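Local coordinates for sarcosine oxidase (Pyrococcus horikoshii, PDB 1Y56), which probably oxidises L-proline as the beta subunit of a flavin-dependent dehydrogenase complex, and carries bound FAD and FMN, at residues B[90-95]-B[242-247]; B[127-132]-B[290-295]. All coordinates share one frame; numbering follows the deposited sequence.

Contact 1: residues B[90-95]-B[242-247]; sequences LLYDDE and VISFKY
Leu90 joins the neighbouring strand through its backbone, its N donating to the carbonyl O of Ile243 in a hydrogen bond of 2.8 Å. Its side chain lies beside Val242, where Leu90 CD1 comes within 4.1 Å of Val242 CG2. At Tyr92 the first segment has left the strand, and its side chain carries most of the remaining contact. The CB bond already heads toward the 242-247 segment, and chi1 of -51°, with CG anti to the carbonyl carbon, then lays one ring face against the Lys246 chain. Lys246 CD sits 3.7 Å from the Tyr92 ring centroid in a CH-pi contact, while the ammonium group extends further out and adds at most a weak attraction. The edge of Tyr247 points toward the Tyr92 face in an offset edge-to-face pair with planes at 82°. The phenol end of Tyr92 is fixed as well, Tyr92 OH and Ser244 OG sharing a hydrogen bond of 2.7 Å. Ser244 OG also accepts from Tyr247 N, tying the serine to the turn following its strand; Tyr247 OH bonds to Glu133. Asp93 then N-caps helix 94-109, its OD2 accepting from Glu96 N. Strands 87-91 and 241-244, the one parallel pair in an otherwise antiparallel sheet separate from the Rossmann-type sheet, are thus followed by a helix N-cap and an ST motif respectively.

Contact 2: residues B[127-132]-B[290-295]; sequences PLLDIS and KIIPAL
Leu129 meets Ile291 in the last turn of helix 278-291, while Leu128 packs on Ile292 and on Ala294 of the 3-10 segment that follows. In Leu128, CG is anti to the carbonyl carbon (chi1 -70°), and the extended side chain carries CD1 to 3.9 Å from Ala294 CB, while Leu128 CB meets Ile292 CD1 at 3.6 Å. Leu129 has its CB directed away, yet chi1 of -134° returns one branch: CD1 touches Ile291 CD1 and meets Ile292 CG2 at 3.9 Å, the latter two side chains crossing at about a right angle. The backbone follows with a hydrogen bond from Asp130 N to Ile291 O, 3.2 Å long. Asp130 CB lies 3.6 Å from Pro293 CD, and its OD2 accepts from Ser132 N (3.0 Å), making an Asx turn; Ser132 OG adds a second bond from the same face. An alanine here would keep the CB packing but is likely to leave the Ser132 amide and hydroxyl without their shared acceptor, freeing the turn to shift. The loop between helix 119-124 and strand 136-140 thus lies across the C-terminal end of helix 278-291 and the 3-10 segment after it, with Leu129 and Ile291 both reaching Leu90 of strand 87-91.

Contact 1 is the more buried of the two, joining two strand ends and the turns beyond them, buried at Leu90 and Val242 and opening to the surface at Lys246. Contact 2 sets a loop against a helix end and is only partly buried, with Leu128, Ala294 and Leu295 also packing on another protein chain. They meet along helix 278-291: Ile291 of contact 2 packs on Val242 of contact 1, and the aliphatic chain of Lys290 on Tyr247. Each includes one backbone bond between its segments, but contact 1 adds aromatic and hydroxyl chemistry across the interface, while contact 2 relies on aliphatic packing and keeps its carboxylate bonds inside the loop.

Contact 1: residues B[90-95]-B[242-247]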
# COMPACT_ATOMS: atom_id res chain seq x y z
N LEU B 90 -16.74 -60.23 6.69
CA LEU B 90 -18.14 -60.58 6.97
C LEU B 90 -18.92 -60.87 5.69
O LEU B 90 -18.88 -60.09 4.75
CB LEU B 90 -18.85 -59.47 7.74
CG LEU B 90 -18.22 -58.94 9.02
CD1 LEU B 90 -18.96 -57.69 9.47
CD2 LEU B 90 -18.23 -60.02 10.09
N LEU B 91 -19.66 -61.98 5.68
CA LEU B 91 -20.48 -62.38 4.53
C LEU B 91 -21.97 -62.36 4.87
O LEU B 91 -22.36 -62.67 5.99
CB LEU B 91 -20.07 -63.78 4.06
CG LEU B 91 -18.76 -64.07 3.32
CD1 LEU B 91 -17.71 -62.97 3.34
CD2 LEU B 91 -18.17 -65.36 3.88
N TYR B 92 -22.79 -62.01 3.89
CA TYR B 92 -24.24 -61.82 4.12
C TYR B 92 -25.17 -62.59 3.22
O TYR B 92 -26.36 -62.66 3.50
CB TYR B 92 -24.61 -60.34 4.02
CG TYR B 92 -23.75 -59.45 4.86
CD1 TYR B 92 -24.17 -59.04 6.12
CD2 TYR B 92 -22.51 -59.01 4.40
CE1 TYR B 92 -23.39 -58.20 6.90
CE2 TYR B 92 -21.72 -58.19 5.17
CZ TYR B 92 -22.16 -57.78 6.41
OH TYR B 92 -21.38 -56.96 7.18
N ASP B 93 -24.66 -63.16 2.12
CA ASP B 93 -25.50 -63.96 1.22
C ASP B 93 -24.76 -65.08 0.48
O ASP B 93 -23.52 -65.14 0.48
CB ASP B 93 -26.30 -63.07 0.25
CG ASP B 93 -25.42 -62.09 -0.50
OD1 ASP B 93 -25.70 -60.86 -0.42
OD2 ASP B 93 -24.46 -62.53 -1.18
N ASP B 94 -25.54 -65.97 -0.14
CA ASP B 94 -25.04 -67.18 -0.79
C ASP B 94 -24.13 -66.83 -1.95
O ASP B 94 -23.13 -67.50 -2.19
CB ASP B 94 -26.21 -68.02 -1.28
CG ASP B 94 -27.26 -68.27 -0.20
OD1 ASP B 94 -27.06 -67.85 0.97
OD2 ASP B 94 -28.31 -68.89 -0.51
N GLU B 95 -24.50 -65.77 -2.66
CA GLU B 95 -23.60 -65.14 -3.60
C GLU B 95 -22.17 -65.05 -3.03
O GLU B 95 -21.24 -65.68 -3.56
CB GLU B 95 -24.13 -63.75 -3.96
CG GLU B 95 -24.95 -63.70 -5.24
CD GLU B 95 -24.15 -64.18 -6.46
OE1 GLU B 95 -24.75 -64.89 -7.31
OE2 GLU B 95 -22.93 -63.86 -6.56
N VAL B 242 -11.72 -55.88 10.51
CA VAL B 242 -13.01 -56.38 10.03
C VAL B 242 -13.39 -55.71 8.70
O VAL B 242 -13.36 -54.48 8.58
CB VAL B 242 -14.15 -56.39 11.13
CG1 VAL B 242 -13.75 -55.65 12.37
CG2 VAL B 242 -15.46 -55.89 10.59
N ILE B 243 -13.70 -56.55 7.71
CA ILE B 243 -14.10 -56.09 6.39
C ILE B 243 -15.56 -56.40 6.16
O ILE B 243 -16.02 -57.51 6.47
CB ILE B 243 -13.27 -56.77 5.27
CG1 ILE B 243 -11.76 -56.71 5.57
CG2 ILE B 243 -13.60 -56.17 3.88
CD1 ILE B 243 -11.16 -55.31 5.64
N SER B 244 -16.28 -55.43 5.62
CA SER B 244 -17.64 -55.65 5.14
C SER B 244 -17.81 -55.14 3.71
O SER B 244 -17.96 -53.93 3.49
CB SER B 244 -18.66 -55.00 6.08
OG SER B 244 -19.97 -55.24 5.62
N PHE B 245 -17.74 -56.05 2.74
CA PHE B 245 -17.96 -55.69 1.35
C PHE B 245 -19.38 -55.14 1.18
O PHE B 245 -19.57 -54.09 0.56
CB PHE B 245 -17.75 -56.87 0.41
CG PHE B 245 -16.32 -57.07 -0.02
CD1 PHE B 245 -15.82 -58.35 -0.24
CD2 PHE B 245 -15.46 -55.98 -0.22
CE1 PHE B 245 -14.49 -58.54 -0.65
CE2 PHE B 245 -14.12 -56.18 -0.63
CZ PHE B 245 -13.65 -57.46 -0.84
N LYS B 246 -20.37 -55.82 1.75
CA LYS B 246 -21.75 -55.40 1.58
C LYS B 246 -21.96 -53.96 2.05
O LYS B 246 -22.60 -53.18 1.37
CB LYS B 246 -22.71 -56.36 2.27
CG LYS B 246 -24.10 -55.79 2.51
CD LYS B 246 -25.04 -56.84 3.09
CE LYS B 246 -26.28 -56.22 3.74
NZ LYS B 246 -27.29 -55.81 2.72
N TYR B 247 -21.41 -53.60 3.21
CA TYR B 247 -21.58 -52.22 3.69
C TYR B 247 -20.45 -51.27 3.25
O TYR B 247 -19.72 -50.73 4.07
CB TYR B 247 -21.81 -52.18 5.21
CG TYR B 247 -23.17 -52.72 5.63
CD1 TYR B 247 -23.27 -53.84 6.47
CD2 TYR B 247 -24.35 -52.11 5.18
CE1 TYR B 247 -24.53 -54.34 6.84
CE2 TYR B 247 -25.60 -52.60 5.55
CZ TYR B 247 -25.68 -53.71 6.38
OH TYR B 247 -26.92 -54.18 6.74

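Contact 2: residues B[127-132]-B[290-295]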
# COMPACT_ATOMS: atom_id res chain seq x y z
N PRO B 127 -16.54 -59.22 20.10
CA PRO B 127 -17.86 -59.36 20.72
C PRO B 127 -18.90 -58.32 20.33
O PRO B 127 -20.09 -58.63 20.36
CB PRO B 127 -17.55 -59.27 22.22
CG PRO B 127 -16.12 -59.68 22.33
CD PRO B 127 -15.46 -59.16 21.11
N LEU B 128 -18.47 -57.11 19.94
CA LEU B 128 -19.41 -56.01 19.62
C LEU B 128 -20.00 -56.02 18.20
O LEU B 128 -20.83 -55.16 17.85
CB LEU B 128 -18.77 -54.64 19.87
CG LEU B 128 -18.52 -54.22 21.31
CD1 LEU B 128 -17.87 -52.86 21.33
CD2 LEU B 128 -19.81 -54.19 22.06
N LEU B 129 -19.57 -56.98 17.39
CA LEU B 129 -20.11 -57.22 16.07
C LEU B 129 -21.62 -57.45 16.11
O LEU B 129 -22.08 -58.28 16.91
CB LEU B 129 -19.45 -58.45 15.50
CG LEU B 129 -18.95 -58.41 14.07
CD1 LEU B 129 -18.25 -57.10 13.78
CD2 LEU B 129 -18.00 -59.58 13.88
N ASP B 130 -22.38 -56.74 15.29
CA ASP B 130 -23.81 -57.06 15.13
C ASP B 130 -23.91 -58.24 14.19
O ASP B 130 -23.49 -58.17 13.03
CB ASP B 130 -24.61 -55.89 14.57
CG ASP B 130 -26.09 -56.24 14.34
OD1 ASP B 130 -26.84 -55.36 13.88
OD2 ASP B 130 -26.51 -57.39 14.62
N ILE B 131 -24.48 -59.34 14.69
CA ILE B 131 -24.39 -60.59 13.97
C ILE B 131 -25.66 -60.92 13.18
O ILE B 131 -25.69 -61.86 12.41
CB ILE B 131 -23.87 -61.74 14.91
CG1 ILE B 131 -22.67 -62.41 14.25
CG2 ILE B 131 -24.94 -62.75 15.37
CD1 ILE B 131 -21.62 -61.41 13.80
N SER B 132 -26.66 -60.06 13.33
CA SER B 132 -28.02 -60.34 12.87
C SER B 132 -28.19 -60.66 11.40
O SER B 132 -29.09 -61.42 11.06
CB SER B 132 -29.02 -59.26 13.31
OG SER B 132 -28.54 -57.96 13.02
N LYS B 290 -23.58 -49.72 11.12
CA LYS B 290 -24.31 -50.90 10.67
C LYS B 290 -23.55 -52.14 11.10
O LYS B 290 -24.16 -53.13 11.51
CB LYS B 290 -24.43 -50.93 9.15
CG LYS B 290 -25.60 -50.19 8.57
CD LYS B 290 -26.88 -51.03 8.62
CE LYS B 290 -27.83 -50.52 9.70
NZ LYS B 290 -29.22 -50.64 9.20
N ILE B 291 -22.21 -52.08 10.99
CA ILE B 291 -21.37 -53.26 11.22
C ILE B 291 -21.09 -53.48 12.72
O ILE B 291 -21.26 -54.60 13.22
CB ILE B 291 -20.10 -53.41 10.25
CG1 ILE B 291 -18.80 -53.32 11.00
CG2 ILE B 291 -20.11 -52.48 9.04
CD1 ILE B 291 -18.37 -54.66 11.46
N ILE B 292 -20.68 -52.44 13.44
CA ILE B 292 -20.67 -52.52 14.90
C ILE B 292 -21.41 -51.30 15.47
O ILE B 292 -20.89 -50.20 15.45
CB ILE B 292 -19.23 -52.80 15.57
CG1 ILE B 292 -18.70 -51.62 16.35
CG2 ILE B 292 -18.15 -53.27 14.60
CD1 ILE B 292 -19.10 -51.65 17.81
N PRO B 293 -22.67 -51.49 15.91
CA PRO B 293 -23.58 -50.50 16.50
C PRO B 293 -23.07 -49.65 17.67
O PRO B 293 -23.53 -48.52 17.83
CB PRO B 293 -24.76 -51.35 16.97
CG PRO B 293 -24.79 -52.44 16.00
CD PRO B 293 -23.35 -52.79 15.79
N ALA B 294 -22.16 -50.18 18.49
CA ALA B 294 -21.61 -49.42 19.62
C ALA B 294 -20.91 -48.14 19.16
O ALA B 294 -20.96 -47.11 19.85
CB ALA B 294 -20.68 -50.29 20.46
N LEU B 295 -20.26 -48.21 18.00
CA LEU B 295 -19.64 -47.04 17.36
C LEU B 295 -20.52 -45.79 17.33
O LEU B 295 -20.00 -44.68 17.30
CB LEU B 295 -19.15 -47.40 15.95
CG LEU B 295 -17.72 -47.90 15.68
CD1 LEU B 295 -17.03 -48.59 16.86
CD2 LEU B 295 -17.67 -48.80 14.45
O HOH W 1 -21.54 -56.50 11.68